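Afamin (Homo sapiens, PDB 6FAK) carries hydrophobic molecules such as vitamin E in body fluids and keeps lipidated Wnt proteins soluble and active. Local coordinates at residues 217-231 / 332-346. Sequence-based numbering, arbitrary orientation. Where two conformers were deposited one is given.
Sequences IYIAILSQKFPKIEF and KFTFEYSRRHPDLSI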
loop_
_atom_site.group_PDB
_atom_site.type_symbol
_atom_site.label_atom_id
_atom_site.label_comp_id
_atom_site.label_asym_id
_atom_site.label_seq_id
_atom_site.Cartn_x
_atom_site.Cartn_y
_atom_site.Cartn_z
ATOM N N ILE A 217 -11.635 1.854 10.442
ATOM C CA ILE A 217 -11.266 2.215 9.089
ATOM C C ILE A 217 -12.384 1.874 8.109
ATOM O O ILE A 217 -12.686 2.675 7.265
ATOM C CB ILE A 217 -9.964 1.506 8.602
ATOM C CG1 ILE A 217 -8.773 2.001 9.386
ATOM C CG2 ILE A 217 -9.721 1.738 7.095
ATOM C CD1 ILE A 217 -7.507 1.233 9.049
ATOM N N TYR A 218 -12.969 0.678 8.217
ATOM C CA TYR A 218 -13.977 0.226 7.274
ATOM C C TYR A 218 -15.289 0.964 7.514
ATOM O O TYR A 218 -16.057 1.244 6.575
ATOM C CB TYR A 218 -14.190 -1.324 7.305
ATOM C CG TYR A 218 -12.975 -2.216 7.604
ATOM C CD1 TYR A 218 -11.780 -2.082 6.879
ATOM C CD2 TYR A 218 -13.050 -3.246 8.555
ATOM C CE1 TYR A 218 -10.672 -2.902 7.165
ATOM C CE2 TYR A 218 -11.974 -4.094 8.809
ATOM C CZ TYR A 218 -10.769 -3.914 8.128
ATOM O OH TYR A 218 -9.679 -4.723 8.435
ATOM N N ILE A 219 -15.594 1.268 8.771
ATOM C CA ILE A 219 -16.802 2.057 9.053
ATOM C C ILE A 219 -16.650 3.398 8.382
ATOM O O ILE A 219 -17.586 3.889 7.708
ATOM C CB ILE A 219 -17.080 2.250 10.566
ATOM C CG1 ILE A 219 -17.416 0.921 11.261
ATOM C CG2 ILE A 219 -18.238 3.254 10.760
ATOM C CD1 ILE A 219 -17.227 0.945 12.776
ATOM N N ALA A 220 -15.477 4.012 8.549
ATOM C CA ALA A 220 -15.291 5.356 7.988
ATOM C C ALA A 220 -15.377 5.348 6.464
ATOM O O ALA A 220 -16.070 6.159 5.932
ATOM C CB ALA A 220 -13.996 6.004 8.453
ATOM N N ILE A 221 -14.701 4.403 5.782
ATOM C CA ILE A 221 -14.676 4.342 4.313
ATOM C C ILE A 221 -16.052 3.998 3.739
ATOM O O ILE A 221 -16.516 4.632 2.765
ATOM C CB ILE A 221 -13.674 3.282 3.787
ATOM C CG1 ILE A 221 -12.228 3.725 4.038
ATOM C CG2 ILE A 221 -13.847 3.035 2.269
ATOM C CD1 ILE A 221 -11.217 2.590 3.889
ATOM N N LEU A 222 -16.678 2.949 4.284
ATOM C CA LEU A 222 -18.017 2.544 3.789
ATOM C C LEU A 222 -19.127 3.610 4.011
ATOM O O LEU A 222 -20.069 3.773 3.190
ATOM C CB LEU A 222 -18.370 1.190 4.366
ATOM C CG LEU A 222 -17.442 0.009 4.009
ATOM C CD1 LEU A 222 -17.764 -1.232 4.796
ATOM C CD2 LEU A 222 -17.579 -0.294 2.512
ATOM N N SER A 223 -19.050 4.304 5.144
ATOM C CA SER A 223 -20.018 5.368 5.453
ATOM C C SER A 223 -19.848 6.578 4.524
ATOM O O SER A 223 -20.824 7.192 4.113
ATOM C CB SER A 223 -19.927 5.795 6.936
ATOM O OG SER A 223 -20.104 4.719 7.849
ATOM N N GLN A 224 -18.608 6.911 4.170
ATOM C CA GLN A 224 -18.350 7.945 3.146
ATOM C C GLN A 224 -18.831 7.547 1.770
ATOM O O GLN A 224 -19.404 8.365 1.055
ATOM C CB GLN A 224 -16.856 8.278 3.020
ATOM C CG GLN A 224 -16.452 9.489 3.776
ATOM C CD GLN A 224 -15.001 9.885 3.554
ATOM O OE1 GLN A 224 -14.177 9.126 3.010
ATOM N NE2 GLN A 224 -14.676 11.063 4.017
ATOM N N LYS A 225 -18.557 6.307 1.393
ATOM C CA LYS A 225 -18.901 5.807 0.073
ATOM C C LYS A 225 -20.397 5.569 -0.116
ATOM O O LYS A 225 -20.929 5.819 -1.206
ATOM C CB LYS A 225 -18.139 4.507 -0.188
ATOM C CG LYS A 225 -18.235 4.022 -1.626
ATOM C CD LYS A 225 -17.503 2.702 -1.773
ATOM C CE LYS A 225 -17.423 2.230 -3.223
ATOM N NZ LYS A 225 -16.119 2.654 -3.816
ATOM N N PHE A 226 -21.069 5.078 0.926
ATOM C CA PHE A 226 -22.499 4.738 0.862
ATOM C C PHE A 226 -23.238 5.513 1.937
ATOM O O PHE A 226 -23.754 4.934 2.882
ATOM C CB PHE A 226 -22.711 3.235 1.075
ATOM C CG PHE A 226 -21.926 2.365 0.128
ATOM C CD1 PHE A 226 -22.032 2.537 -1.245
ATOM C CD2 PHE A 226 -21.119 1.346 0.605
ATOM C CE1 PHE A 226 -21.317 1.749 -2.126
ATOM C CE2 PHE A 226 -20.396 0.543 -0.265
ATOM C CZ PHE A 226 -20.495 0.749 -1.644
ATOM N N PRO A 227 -23.324 6.832 1.790
ATOM C CA PRO A 227 -23.858 7.623 2.884
ATOM C C PRO A 227 -25.362 7.456 3.111
ATOM O O PRO A 227 -25.844 7.897 4.141
ATOM C CB PRO A 227 -23.540 9.047 2.468
ATOM C CG PRO A 227 -23.446 9.008 0.995
ATOM C CD PRO A 227 -22.843 7.685 0.689
ATOM N N LYS A 228 -26.080 6.806 2.201
ATOM C CA LYS A 228 -27.503 6.526 2.441
ATOM C C LYS A 228 -27.765 5.185 3.161
ATOM O O LYS A 228 -28.898 4.891 3.484
ATOM C CB LYS A 228 -28.297 6.649 1.121
ATOM C CG LYS A 228 -28.397 5.398 0.271
ATOM C CD LYS A 228 -29.343 5.571 -0.926
ATOM C CE LYS A 228 -30.481 4.539 -0.919
ATOM N NZ LYS A 228 -30.932 4.205 -2.296
ATOM N N ILE A 229 -26.732 4.382 3.432
ATOM C CA ILE A 229 -26.898 3.082 4.095
ATOM C C ILE A 229 -27.416 3.217 5.525
ATOM O O ILE A 229 -27.063 4.176 6.204
ATOM C CB ILE A 229 -25.537 2.321 4.089
ATOM C CG1 ILE A 229 -25.700 0.838 4.410
ATOM C CG2 ILE A 229 -24.526 2.969 5.057
ATOM C CD1 ILE A 229 -24.366 0.107 4.277
ATOM N N GLU A 230 -28.233 2.268 5.999
ATOM C CA GLU A 230 -28.650 2.202 7.442
ATOM C C GLU A 230 -27.568 1.629 8.315
ATOM O O GLU A 230 -26.844 0.712 7.890
ATOM C CB GLU A 230 -29.956 1.402 7.664
ATOM C CG GLU A 230 -29.903 0.106 8.524
ATOM C CD GLU A 230 -30.660 0.125 9.882
ATOM O OE1 GLU A 230 -30.163 0.738 10.901
ATOM O OE2 GLU A 230 -31.729 -0.576 9.966
ATOM N N PHE A 231 -27.511 2.097 9.566
ATOM C CA PHE A 231 -26.455 1.696 10.492
ATOM C C PHE A 231 -26.333 0.165 10.629
ATOM O O PHE A 231 -25.252 -0.389 10.511
ATOM C CB PHE A 231 -26.621 2.400 11.836
ATOM C CG PHE A 231 -25.527 2.094 12.824
ATOM C CD1 PHE A 231 -24.227 2.488 12.572
ATOM C CD2 PHE A 231 -25.794 1.425 14.003
ATOM C CE1 PHE A 231 -23.214 2.204 13.466
ATOM C CE2 PHE A 231 -24.786 1.152 14.906
ATOM C CZ PHE A 231 -23.491 1.542 14.631
ATOM N N LYS A 332 -21.275 4.146 15.814
ATOM C CA LYS A 332 -22.340 5.009 15.354
ATOM C C LYS A 332 -21.870 6.464 15.139
ATOM O O LYS A 332 -22.262 7.116 14.163
ATOM C CB LYS A 332 -23.532 4.998 16.304
ATOM C CG LYS A 332 -24.784 5.513 15.609
ATOM C CD LYS A 332 -26.044 5.258 16.392
ATOM C CE LYS A 332 -27.297 5.370 15.487
ATOM N NZ LYS A 332 -27.228 6.381 14.388
ATOM N N PHE A 333 -21.066 6.981 16.053
ATOM C CA PHE A 333 -20.450 8.302 15.854
ATOM C C PHE A 333 -19.616 8.337 14.556
ATOM O O PHE A 333 -19.765 9.239 13.741
ATOM C CB PHE A 333 -19.569 8.715 17.041
ATOM C CG PHE A 333 -18.825 9.992 16.776
ATOM C CD1 PHE A 333 -19.481 11.212 16.832
ATOM C CD2 PHE A 333 -17.468 9.954 16.383
ATOM C CE1 PHE A 333 -18.793 12.387 16.544
ATOM C CE2 PHE A 333 -16.777 11.115 16.116
ATOM C CZ PHE A 333 -17.425 12.336 16.186
ATOM N N THR A 334 -18.821 7.301 14.343
ATOM C CA THR A 334 -17.945 7.243 13.201
ATOM C C THR A 334 -18.809 7.229 11.890
ATOM O O THR A 334 -18.564 7.987 10.962
ATOM C CB THR A 334 -16.996 6.031 13.278
ATOM O OG1 THR A 334 -16.245 6.015 14.518
ATOM C CG2 THR A 334 -16.076 6.040 12.059
ATOM N N PHE A 335 -19.851 6.389 11.897
ATOM C CA PHE A 335 -20.857 6.318 10.819
ATOM C C PHE A 335 -21.464 7.693 10.511
ATOM O O PHE A 335 -21.419 8.178 9.363
ATOM C CB PHE A 335 -21.921 5.295 11.190
ATOM C CG PHE A 335 -23.171 5.380 10.390
ATOM C CD1 PHE A 335 -23.177 5.020 9.044
ATOM C CD2 PHE A 335 -24.365 5.791 10.986
ATOM C CE1 PHE A 335 -24.378 5.069 8.316
ATOM C CE2 PHE A 335 -25.547 5.844 10.264
ATOM C CZ PHE A 335 -25.561 5.491 8.924
ATOM N N GLU A 336 -22.038 8.304 11.532
ATOM C CA GLU A 336 -22.754 9.578 11.346
ATOM C C GLU A 336 -21.796 10.709 10.920
ATOM O O GLU A 336 -22.131 11.490 9.987
ATOM C CB GLU A 336 -23.506 9.976 12.615
ATOM C CG GLU A 336 -24.695 9.080 12.974
ATOM C CD GLU A 336 -25.825 9.072 11.922
ATOM O OE1 GLU A 336 -25.856 9.922 11.036
ATOM O OE2 GLU A 336 -26.711 8.189 11.969
ATOM N N TYR A 337 -20.622 10.789 11.568
ATOM C CA TYR A 337 -19.655 11.850 11.265
ATOM C C TYR A 337 -19.021 11.643 9.875
ATOM O O TYR A 337 -18.911 12.607 9.076
ATOM C CB TYR A 337 -18.566 11.968 12.365
ATOM C CG TYR A 337 -17.859 13.303 12.341
ATOM C CD1 TYR A 337 -16.800 13.533 11.487
ATOM C CD2 TYR A 337 -18.332 14.390 13.119
ATOM C CE1 TYR A 337 -16.195 14.775 11.398
ATOM C CE2 TYR A 337 -17.704 15.660 13.052
ATOM C CZ TYR A 337 -16.612 15.821 12.205
ATOM O OH TYR A 337 -15.974 17.044 12.077
ATOM N N SER A 338 -18.626 10.410 9.558
ATOM C CA SER A 338 -18.021 10.102 8.242
ATOM C C SER A 338 -18.955 10.346 7.051
ATOM O O SER A 338 -18.547 10.945 6.058
ATOM C CB SER A 338 -17.482 8.683 8.187
ATOM O OG SER A 338 -16.543 8.476 9.236
ATOM N N ARG A 339 -20.218 9.930 7.169
ATOM C CA ARG A 339 -21.145 10.084 6.072
ATOM C C ARG A 339 -21.512 11.526 5.782
ATOM O O ARG A 339 -21.846 11.831 4.635
ATOM C CB ARG A 339 -22.395 9.232 6.244
ATOM C CG ARG A 339 -23.412 9.732 7.230
ATOM C CD ARG A 339 -24.513 8.713 7.225
ATOM N NE ARG A 339 -25.488 8.958 8.240
ATOM C CZ ARG A 339 -26.809 8.762 8.100
ATOM N NH1 ARG A 339 -27.315 8.334 6.941
ATOM N NH2 ARG A 339 -27.605 8.963 9.117
ATOM N N ARG A 340 -21.435 12.390 6.791
ATOM C CA ARG A 340 -21.634 13.822 6.632
ATOM C C ARG A 340 -20.403 14.641 6.288
ATOM O O ARG A 340 -20.533 15.822 6.093
ATOM C CB ARG A 340 -22.218 14.419 7.899
ATOM C CG ARG A 340 -23.638 13.988 8.159
ATOM C CD ARG A 340 -24.029 14.507 9.543
ATOM N NE ARG A 340 -25.451 14.292 9.828
ATOM C CZ ARG A 340 -25.947 13.127 10.180
ATOM N NH1 ARG A 340 -25.151 12.066 10.256
ATOM N NH2 ARG A 340 -27.239 13.007 10.431
ATOM N N HIS A 341 -19.225 14.037 6.224
ATOM C CA HIS A 341 -17.989 14.751 5.919
ATOM C C HIS A 341 -17.221 13.984 4.847
ATOM O O HIS A 341 -16.118 13.492 5.082
ATOM C CB HIS A 341 -17.152 14.903 7.195
ATOM C CG HIS A 341 -17.772 15.779 8.225
ATOM N ND1 HIS A 341 -18.692 15.306 9.140
ATOM C CD2 HIS A 341 -17.658 17.114 8.449
ATOM C CE1 HIS A 341 -19.086 16.309 9.908
ATOM N NE2 HIS A 341 -18.484 17.415 9.500
ATOM N N PRO A 342 -17.792 13.892 3.631
ATOM C CA PRO A 342 -17.097 13.317 2.486
ATOM C C PRO A 342 -15.794 14.005 2.085
ATOM O O PRO A 342 -15.001 13.384 1.385
ATOM C CB PRO A 342 -18.120 13.446 1.334
ATOM C CG PRO A 342 -18.975 14.572 1.724
ATOM C CD PRO A 342 -19.079 14.480 3.226
ATOM N N ASP A 343 -15.592 15.245 2.534
ATOM C CA ASP A 343 -14.363 16.021 2.260
ATOM C C ASP A 343 -13.150 15.712 3.163
ATOM O O ASP A 343 -12.062 16.278 2.938
ATOM C CB ASP A 343 -14.672 17.525 2.338
ATOM C CG ASP A 343 -15.340 17.956 3.666
ATOM O OD1 ASP A 343 -16.245 17.253 4.245
ATOM O OD2 ASP A 343 -14.983 19.070 4.105
ATOM N N LEU A 344 -13.339 14.863 4.181
ATOM C CA LEU A 344 -12.262 14.517 5.130
ATOM C C LEU A 344 -11.569 13.230 4.744
ATOM O O LEU A 344 -12.190 12.307 4.159
ATOM C CB LEU A 344 -12.780 14.414 6.573
ATOM C CG LEU A 344 -13.405 15.690 7.155
ATOM C CD1 LEU A 344 -13.826 15.532 8.601
ATOM C CD2 LEU A 344 -12.514 16.910 6.989
ATOM N N SER A 345 -10.282 13.165 5.057
ATOM C CA SER A 345 -9.512 11.943 4.889
ATOM C C SER A 345 -9.894 10.894 5.937
ATOM O O SER A 345 -10.430 11.205 6.963
ATOM C CB SER A 345 -8.025 12.243 4.990
ATOM O OG SER A 345 -7.623 12.502 6.314
ATOM N N ILE A 346 -9.575 9.649 5.645
ATOM C CA ILE A 346 -9.796 8.577 6.588
ATOM C C ILE A 346 -8.990 8.784 7.875
ATOM O O ILE A 346 -9.575 8.671 8.939
ATOM C CB ILE A 346 -9.602 7.174 5.953
ATOM C CG1 ILE A 346 -10.473 6.988 4.685
ATOM C CG2 ILE A 346 -9.926 6.083 6.951
ATOM C CD1 ILE A 346 -11.968 7.224 4.849
HETATM O O HOH W 1 -11.673 9.998 2.488
HETATM O O HOH W 2 -20.415 11.078 2.232
#
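The Gln224 side chain swings out from helix 217-225 with chi1 at -98° and runs extended beyond CG, which carries its amide across to the turn 341-344. Gln224 NE2 donates both hydrogens there, to Leu344 O at 2.8 Å and to His341 O at 3.0 Å, each acceptor close to the amide plane; OE1 takes a water that also bonds Leu344 O. Beside the amide, Ile346 drops as a knob into the hole formed by Ile217, Ala220, Ile221 and Gln224, its CD1 3.6 Å from Ile221 CG1. Replacing Gln224 by an alanine is likely to cost Leu344 O and His341 O their side-chain donor, the water one anchor, and the hole round Ile346 one wall.

Farther along, a chi1 of 164° turns the Phe335 ring away from its own N, wedging it between Phe231 CA over one face and Arg339 CD over the other, with Ser223 OG in plane at the edge, 3.3 Å from Phe335 CD1. The guanidinium of Arg339 lies over Phe335 CZ; its NH1 reaches Pro227 O at 3.2 Å in a nearly straight bond, while NE and NH2 both grip Glu336 OE1. Lys332 CG sits over the centre of the Phe231 ring, 4.2 Å from its centroid, a CH-pi contact.

Ala220 and Ser223 face Ser338, small residues consistent with the 7.8 Å approach of the local axes of 217-225 and 332-339, crossing at -38°. The pair belongs to the second albumin domain, with 217-231 inside the region that binds hydrophobic ligands. Helix 231-250 packs against Leu222 and Ile229; helix 346-363, which Ile346 begins, touches Gln224 and Ser338 through Leu349; helix 446-462 meets Leu344 and Ser345.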